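Local coordinates for protein thrombomodulin (Homo sapiens, PDB 1DX5) that acts as an endothelial cell-surface receptor and as the cofactor with which thrombin activates protein C, starting an anticoagulant pathway, at residues G68-L71 / C77-I80. Residues are numbered along the deposited sequence; the frame is centred on the assembly and turned at random.
With CA (calcium ion), chain N.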
loop_
_atom_site.group_PDB
_atom_site.type_symbol
_atom_site.label_atom_id
_atom_site.label_comp_id
_atom_site.label_asym_id
_atom_site.label_seq_id
_atom_site.Cartn_x
_atom_site.Cartn_y
_atom_site.Cartn_z
ATOM N N GLY E 68 -2.026 -16.033 8.665
ATOM C CA GLY E 68 -1.266 -15.718 9.867
ATOM C C GLY E 68 0.222 -15.544 9.625
ATOM O O GLY E 68 0.985 -15.280 10.559
ATOM N N TYR E 69 0.645 -15.736 8.377
ATOM C CA TYR E 69 2.049 -15.590 7.998
ATOM C C TYR E 69 2.164 -14.533 6.911
ATOM O O TYR E 69 1.214 -14.278 6.194
ATOM C CB TYR E 69 2.624 -16.922 7.489
ATOM C CG TYR E 69 2.917 -17.915 8.580
ATOM C CD1 TYR E 69 1.924 -18.743 9.085
ATOM C CD2 TYR E 69 4.195 -18.002 9.135
ATOM C CE1 TYR E 69 2.193 -19.639 10.121
ATOM C CE2 TYR E 69 4.477 -18.889 10.168
ATOM C CZ TYR E 69 3.470 -19.699 10.653
ATOM O OH TYR E 69 3.741 -20.556 11.674
ATOM N N ILE E 70 3.327 -13.911 6.802
ATOM C CA ILE E 70 3.538 -12.885 5.803
ATOM C C ILE E 70 4.914 -13.091 5.171
ATOM O O ILE E 70 5.848 -13.525 5.832
ATOM C CB ILE E 70 3.361 -11.454 6.432
ATOM C CG1 ILE E 70 3.505 -10.364 5.360
ATOM C CG2 ILE E 70 4.354 -11.230 7.593
ATOM C CD1 ILE E 70 3.205 -8.963 5.872
ATOM N N LEU E 71 5.007 -12.857 3.866
ATOM C CA LEU E 71 6.259 -13.026 3.131
ATOM C C LEU E 71 7.335 -12.113 3.691
ATOM O O LEU E 71 7.076 -10.948 4.006
ATOM C CB LEU E 71 6.042 -12.773 1.637
ATOM C CG LEU E 71 7.120 -13.276 0.673
ATOM C CD1 LEU E 71 7.214 -14.784 0.797
ATOM C CD2 LEU E 71 6.781 -12.871 -0.778
ATOM N N CYS E 77 8.052 -17.329 4.728
ATOM C CA CYS E 77 6.827 -16.916 5.384
ATOM C C CYS E 77 7.117 -16.852 6.872
ATOM O O CYS E 77 7.512 -17.846 7.479
ATOM C CB CYS E 77 5.729 -17.940 5.119
ATOM S SG CYS E 77 5.242 -18.067 3.378
ATOM N N THR E 78 6.917 -15.683 7.461
ATOM C CA THR E 78 7.172 -15.501 8.884
ATOM C C THR E 78 5.855 -15.215 9.629
ATOM O O THR E 78 4.928 -14.619 9.078
ATOM C CB THR E 78 8.229 -14.389 9.123
ATOM O OG1 THR E 78 8.541 -14.307 10.522
ATOM C CG2 THR E 78 7.706 -13.056 8.670
ATOM N N ASP E 79 5.767 -15.680 10.868
ATOM C CA ASP E 79 4.562 -15.501 11.668
ATOM C C ASP E 79 4.252 -14.049 12.033
ATOM O O ASP E 79 5.145 -13.265 12.361
ATOM C CB ASP E 79 4.670 -16.341 12.944
ATOM C CG ASP E 79 3.400 -16.164 13.918
ATOM O OD1 ASP E 79 2.251 -16.429 13.493
ATOM O OD2 ASP E 79 3.606 -15.758 15.072
ATOM N N ILE E 80 2.978 -13.693 11.912
ATOM C CA ILE E 80 2.511 -12.369 12.294
ATOM C C ILE E 80 2.199 -12.456 13.802
ATOM O O ILE E 80 1.440 -13.320 14.233
ATOM C CB ILE E 80 1.224 -11.978 11.539
ATOM C CG1 ILE E 80 1.497 -11.900 10.040
ATOM C CG2 ILE E 80 0.720 -10.601 12.031
ATOM C CD1 ILE E 80 0.248 -11.653 9.191
HETATM CA CA CA N . 0.760 -15.429 15.087
HETATM O O HOH W 1 -0.437 -15.660 12.992
#
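The Tyr69 ring has Asp79 OD1 over one face and Thr78 N in plane at its edge, with Cys77 O and the Thr78 carbonyl carbon approaching obliquely. This is the C-terminal beta hairpin of EGF-like domain 5, antiparallel strands 69-72 and 76-79, running straight into the calcium site at the junction with EGF-like domain 6. With CG anti to its own carbonyl carbon (chi1 -76°), Tyr69 lays its ring along the partner strand, CD2 3.3 Å from Asp79 N and CE2 3.8 Å from Asp79 CB; its OH reaches on to Gln48 O. Cys77 projects from the same face of the sheet as Tyr69 and Asp79, its CB 4.0 Å from Tyr69 CB and its sulfur in the disulfide to Cys65. Ile70 and Thr78 are the hydrogen-bonded pair, Ile70 N to Thr78 O and Thr78 N to Ile70 O, both 2.9 Å; their side chains point to the opposite sheet face. Ile70 CG2 meets CG1 of Ile80, just past the strand end, at 3.8 Å, the two side chains crossing at about a right angle. Aromatic side chains of another protein's chain pack on Thr78 and Ile80. Ile80 N gives a nearly straight bond (166°) to Gly68 O, fixing the backbone just where Ile80 O turns to the metal. Asp79 binds the calcium ion through both carboxylate oxygens; Glu82, Asn95, Leu96 and Thr99 help complete the site. Asp79 OD1, which also accepts from Gly98 N, sits 2.4 Å from the calcium ion, whereas Asp79 OD2 lies 2.9 Å from it.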